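Local coordinates for uncharacterized protein (PDB 3QOO) that is of unknown function but, as a hot-dog-fold relative of fluoroacetyl-CoA-specific thioesterases, may act on an acyl-CoA thioester, at residues A[45-50]-A[85-90]; A[89-94]-A[99-104]. All coordinates share one frame; numbering follows the deposited sequence.

Contact 1 (A[45-50]-A[85-90])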
# COMPACT_ATOMS: atom_id res chain seq x y z
N LEU A 45 -0.61 -0.32 -4.84
CA LEU A 45 -1.72 0.09 -3.99
C LEU A 45 -2.39 1.37 -4.51
O LEU A 45 -3.62 1.43 -4.60
CB LEU A 45 -1.23 0.24 -2.55
CG LEU A 45 -2.25 0.01 -1.44
CD1 LEU A 45 -1.54 -0.19 -0.12
CD2 LEU A 45 -3.26 1.12 -1.33
N GLU A 46 -1.61 2.38 -4.85
CA GLU A 46 -2.16 3.62 -5.34
C GLU A 46 -3.05 3.37 -6.57
O GLU A 46 -4.11 3.98 -6.73
CB GLU A 46 -1.02 4.58 -5.70
CG GLU A 46 -1.50 5.90 -6.22
CD GLU A 46 -0.39 6.80 -6.68
OE1 GLU A 46 0.79 6.50 -6.38
OE2 GLU A 46 -0.71 7.82 -7.32
N THR A 47 -2.60 2.49 -7.46
CA THR A 47 -3.32 2.23 -8.69
C THR A 47 -4.62 1.46 -8.42
O THR A 47 -5.67 1.73 -9.00
CB THR A 47 -2.42 1.51 -9.69
OG1 THR A 47 -1.16 2.20 -9.83
CG2 THR A 47 -3.15 1.39 -11.00
N MSE A 48 -4.55 0.51 -7.50
CA MSE A 48 -5.72 -0.19 -7.03
C MSE A 48 -6.75 0.78 -6.47
O MSE A 48 -7.95 0.70 -6.79
CB MSE A 48 -5.34 -1.24 -6.00
CG MSE A 48 -6.56 -1.94 -5.38
SE MSE A 48 -6.10 -3.53 -4.31
CE MSE A 48 -4.99 -2.69 -2.93
N THR A 49 -6.28 1.72 -5.65
CA THR A 49 -7.14 2.74 -5.05
C THR A 49 -7.81 3.57 -6.16
O THR A 49 -9.01 3.83 -6.12
CB THR A 49 -6.36 3.64 -4.10
OG1 THR A 49 -5.92 2.85 -3.01
CG2 THR A 49 -7.24 4.76 -3.61
N GLN A 50 -7.02 4.01 -7.12
CA GLN A 50 -7.56 4.81 -8.21
C GLN A 50 -8.70 4.10 -8.93
O GLN A 50 -9.76 4.71 -9.17
CB GLN A 50 -6.46 5.15 -9.23
CG GLN A 50 -7.00 5.97 -10.39
CD GLN A 50 -5.97 6.32 -11.40
OE1 GLN A 50 -4.78 6.18 -11.15
NE2 GLN A 50 -6.40 6.86 -12.54
N VAL A 85 1.60 -2.27 -17.22
CA VAL A 85 0.89 -3.15 -16.30
C VAL A 85 -0.61 -2.89 -16.37
O VAL A 85 -1.06 -1.77 -16.13
CB VAL A 85 1.40 -2.97 -14.84
CG1 VAL A 85 0.71 -3.94 -13.93
CG2 VAL A 85 2.91 -3.16 -14.79
N THR A 86 -1.36 -3.94 -16.73
CA THR A 86 -2.82 -3.85 -16.76
C THR A 86 -3.37 -4.24 -15.39
O THR A 86 -3.14 -5.36 -14.92
CB THR A 86 -3.39 -4.75 -17.85
OG1 THR A 86 -2.85 -4.34 -19.09
CG2 THR A 86 -4.90 -4.72 -17.89
N PHE A 87 -4.08 -3.32 -14.77
CA PHE A 87 -4.77 -3.54 -13.51
C PHE A 87 -6.23 -3.80 -13.75
O PHE A 87 -6.88 -3.06 -14.50
CB PHE A 87 -4.65 -2.32 -12.60
CG PHE A 87 -3.30 -2.09 -12.01
CD1 PHE A 87 -3.09 -2.28 -10.66
CD2 PHE A 87 -2.25 -1.62 -12.78
CE1 PHE A 87 -1.86 -2.00 -10.07
CE2 PHE A 87 -1.00 -1.39 -12.18
CZ PHE A 87 -0.81 -1.58 -10.84
N THR A 88 -6.74 -4.85 -13.10
CA THR A 88 -8.16 -5.17 -13.12
C THR A 88 -8.64 -5.20 -11.68
O THR A 88 -8.08 -5.95 -10.87
CB THR A 88 -8.43 -6.54 -13.77
OG1 THR A 88 -7.83 -6.57 -15.06
CG2 THR A 88 -9.94 -6.77 -13.90
N VAL A 89 -9.61 -4.34 -11.37
CA VAL A 89 -10.20 -4.28 -10.07
C VAL A 89 -11.68 -4.62 -10.16
O VAL A 89 -12.36 -4.08 -11.03
CB VAL A 89 -9.94 -2.91 -9.41
CG1 VAL A 89 -10.69 -2.76 -8.10
CG2 VAL A 89 -8.42 -2.74 -9.15
N THR A 90 -12.13 -5.51 -9.29
CA THR A 90 -13.43 -6.16 -9.39
C THR A 90 -14.15 -6.15 -8.06
O THR A 90 -13.54 -6.47 -7.04
CB THR A 90 -13.28 -7.64 -9.81
OG1 THR A 90 -12.50 -7.71 -11.01
CG2 THR A 90 -14.63 -8.30 -10.03

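Contact 2 (A[89-94]-A[99-104])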
# COMPACT_ATOMS: atom_id res chain seq x y z
N VAL A 89 -9.61 -4.34 -11.37
CA VAL A 89 -10.20 -4.28 -10.07
C VAL A 89 -11.68 -4.62 -10.16
O VAL A 89 -12.36 -4.08 -11.03
CB VAL A 89 -9.94 -2.91 -9.41
CG1 VAL A 89 -10.69 -2.76 -8.10
CG2 VAL A 89 -8.42 -2.74 -9.15
N THR A 90 -12.13 -5.51 -9.29
CA THR A 90 -13.43 -6.16 -9.39
C THR A 90 -14.15 -6.15 -8.06
O THR A 90 -13.54 -6.47 -7.04
CB THR A 90 -13.28 -7.64 -9.81
OG1 THR A 90 -12.50 -7.71 -11.01
CG2 THR A 90 -14.63 -8.30 -10.03
N VAL A 91 -15.43 -5.84 -8.04
CA VAL A 91 -16.23 -5.96 -6.83
C VAL A 91 -16.35 -7.43 -6.42
O VAL A 91 -16.86 -8.26 -7.19
CB VAL A 91 -17.62 -5.34 -6.99
CG1 VAL A 91 -18.47 -5.60 -5.73
CG2 VAL A 91 -17.49 -3.85 -7.32
N ASP A 92 -15.85 -7.75 -5.23
CA ASP A 92 -15.88 -9.12 -4.71
C ASP A 92 -17.13 -9.37 -3.88
O ASP A 92 -17.84 -10.36 -4.10
CB ASP A 92 -14.62 -9.38 -3.87
CG ASP A 92 -14.58 -10.77 -3.32
OD1 ASP A 92 -14.41 -11.70 -4.14
OD2 ASP A 92 -14.75 -10.94 -2.10
N ARG A 93 -17.42 -8.47 -2.95
CA ARG A 93 -18.59 -8.58 -2.12
C ARG A 93 -18.97 -7.25 -1.51
O ARG A 93 -18.18 -6.33 -1.48
CB ARG A 93 -18.43 -9.63 -1.06
CG ARG A 93 -17.44 -9.29 -0.05
CD ARG A 93 -17.30 -10.46 0.98
NE ARG A 93 -16.46 -10.10 2.12
CZ ARG A 93 -15.13 -10.13 2.15
NH1 ARG A 93 -14.40 -10.51 1.09
NH2 ARG A 93 -14.52 -9.77 3.27
N VAL A 94 -20.24 -7.17 -1.07
CA VAL A 94 -20.74 -6.03 -0.32
C VAL A 94 -21.13 -6.46 1.11
O VAL A 94 -21.70 -7.54 1.30
CB VAL A 94 -21.94 -5.44 -1.02
CG1 VAL A 94 -22.54 -4.31 -0.16
CG2 VAL A 94 -21.53 -4.99 -2.39
N VAL A 99 -17.60 -2.23 0.66
CA VAL A 99 -17.39 -2.98 -0.56
C VAL A 99 -15.97 -3.52 -0.51
O VAL A 99 -15.02 -2.77 -0.23
CB VAL A 99 -17.59 -2.11 -1.83
CG1 VAL A 99 -17.43 -2.96 -3.08
CG2 VAL A 99 -18.96 -1.38 -1.81
N VAL A 100 -15.82 -4.81 -0.77
CA VAL A 100 -14.48 -5.41 -0.89
C VAL A 100 -14.24 -5.67 -2.39
O VAL A 100 -15.11 -6.26 -3.07
CB VAL A 100 -14.37 -6.71 -0.09
CG1 VAL A 100 -12.96 -7.30 -0.29
CG2 VAL A 100 -14.62 -6.47 1.42
N LEU A 101 -13.12 -5.19 -2.89
CA LEU A 101 -12.70 -5.35 -4.26
C LEU A 101 -11.41 -6.14 -4.33
O LEU A 101 -10.54 -5.98 -3.48
CB LEU A 101 -12.49 -3.98 -4.89
CG LEU A 101 -13.74 -3.07 -4.82
CD1 LEU A 101 -13.62 -2.08 -3.67
CD2 LEU A 101 -13.95 -2.32 -6.11
N SER A 102 -11.30 -6.99 -5.34
CA SER A 102 -10.07 -7.69 -5.62
C SER A 102 -9.33 -7.01 -6.77
O SER A 102 -9.91 -6.25 -7.53
CB SER A 102 -10.40 -9.11 -6.00
OG SER A 102 -11.19 -9.17 -7.16
N MSE A 103 -8.04 -7.31 -6.86
CA MSE A 103 -7.16 -6.69 -7.85
C MSE A 103 -6.21 -7.73 -8.41
O MSE A 103 -5.69 -8.58 -7.67
CB MSE A 103 -6.36 -5.54 -7.21
CG MSE A 103 -5.43 -4.79 -8.12
SE MSE A 103 -3.65 -5.56 -8.28
CE MSE A 103 -2.85 -4.79 -6.66
N LYS A 104 -5.98 -7.63 -9.71
CA LYS A 104 -4.93 -8.36 -10.36
C LYS A 104 -4.21 -7.42 -11.30
O LYS A 104 -4.83 -6.64 -11.99
CB LYS A 104 -5.47 -9.60 -11.12
CG LYS A 104 -4.42 -10.63 -11.52
CD LYS A 104 -5.06 -11.98 -11.81
CE LYS A 104 -4.05 -13.02 -12.25
NZ LYS A 104 -4.74 -14.32 -12.48
O HOH W 1 -9.85 -8.23 -10.35
O HOH W 2 -13.27 -10.92 -6.83

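Contact 1 (A[45-50]-A[85-90])
Thr-47 lays its methyl over the middle of the Phe-87 ring, CG2 standing 3.4 Å from the ring centroid and only 4° off the ring normal, a CH-pi contact made squarely on the face. The two side chains meet at about a right angle, and CB adds to the cover near one rim of the ring, 3.6 Å from Phe-87 CE1. A chi1 of -51° swings the Thr-47 methyl out to the ring and leaves OG1 beside the backbone N, where it hydrogen-bonds to Ala-43 O. Threonine suits this place because one branch packs as a hydrocarbon while the buried polar branch is paid for within the helix. Phenylalanine suits the opposite place: with the axes of the two short segments 8.8 Å apart at their closest, a long flat side chain can span the gap and offer a broad face to the methyl.

Two residues along the strand, on the same side, Val-89 lies beside Met-48, a selenomethionine. Its CG2 makes a looser apolar contact, 4.3 Å from Met-48 CG. The Met-48 chain then leads away from the strand and packs on Met-103 of strand 98-107 and on Ser-71 and Val-73 of strand 64-75, at the far edge of the sheet. No hydrogen bond joins 45-50 to 85-90; shape and apolar surface do the work, and all four touching residues are buried. The segment axes cross at -51°. A long helix wrapped by a curved antiparallel sheet, here helix 41-56 against strand 84-95, is the defining arrangement of the hot-dog fold.

Contact 2 (A[89-94]-A[99-104])
Val-91 and Leu-101 interlock on one face of an antiparallel beta hairpin that carries a classic bulge. Leu-101 CD2 fits between two valine bumps, 3.8 Å from Val-89 CG1 and 4.0 Å from Val-91 CG2. Val-91 offers its other methyl, CG1, to CG1 of Val-99, while Val-89 CG2 rests against CG of the selenomethionine Met-103. Beta-branched valines keep this face compact, and the longer leucine reaches across the diagonal between them; Val-89 and Leu-101 also touch Ile-55 of helix 41-56.

The other face is built differently. The backbones of Thr-90 and Ser-102 exchange two hydrogen bonds, their small polar side chains lying on this face. At the bulge both Asp-92 and Arg-93 stand opposite Val-100, whose carbonyl oxygen accepts from Asp-92 N at 2.7 Å and, more loosely, from Arg-93 N at 3.2 Å. The bulge breaks the regular up-and-down pattern, so these neighbours can pair: in one of the two conformers of Asp-92, OD2 meets Arg-93 NH1 in the guanidinium plane as a salt bridge, and a water joins OD1 to Ser-102 OG. Arg-93 starts out between its backbone N and carbonyl carbon (chi1 68°), then extends alongside Val-100, and its NE makes a second salt bridge to Glu-95. The valine thus becomes the bump beneath a flat lid: Val-100 CG2 sits 3.7 Å from the guanidinium plane, over its centre.

Both contacts use strand 84-95 and share Val-89 and Thr-90, lying about 11 Å apart between centres. Contact 1 is core: helix meets sheet through hydrocarbon surface, including the methyl of Thr-47, with no hydrogen bond across. Contact 2 is strand against strand, held by backbone hydrogen bonds, and only partly buried; the face of Val-89, Leu-101 and Met-103 continues the apolar layer against helix 41-56, whereas the other carries mostly polar groups around Val-100. The two meet at selenomethionines, Met-48 SE lying 3.5 Å from Met-103 CB, and at a probable backbone hydrogen bond from Thr-88 N to Lys-104 O. The second subunit reaches segment 45-50, where Leu-45 packs on its Leu-45, but does not touch contact 2.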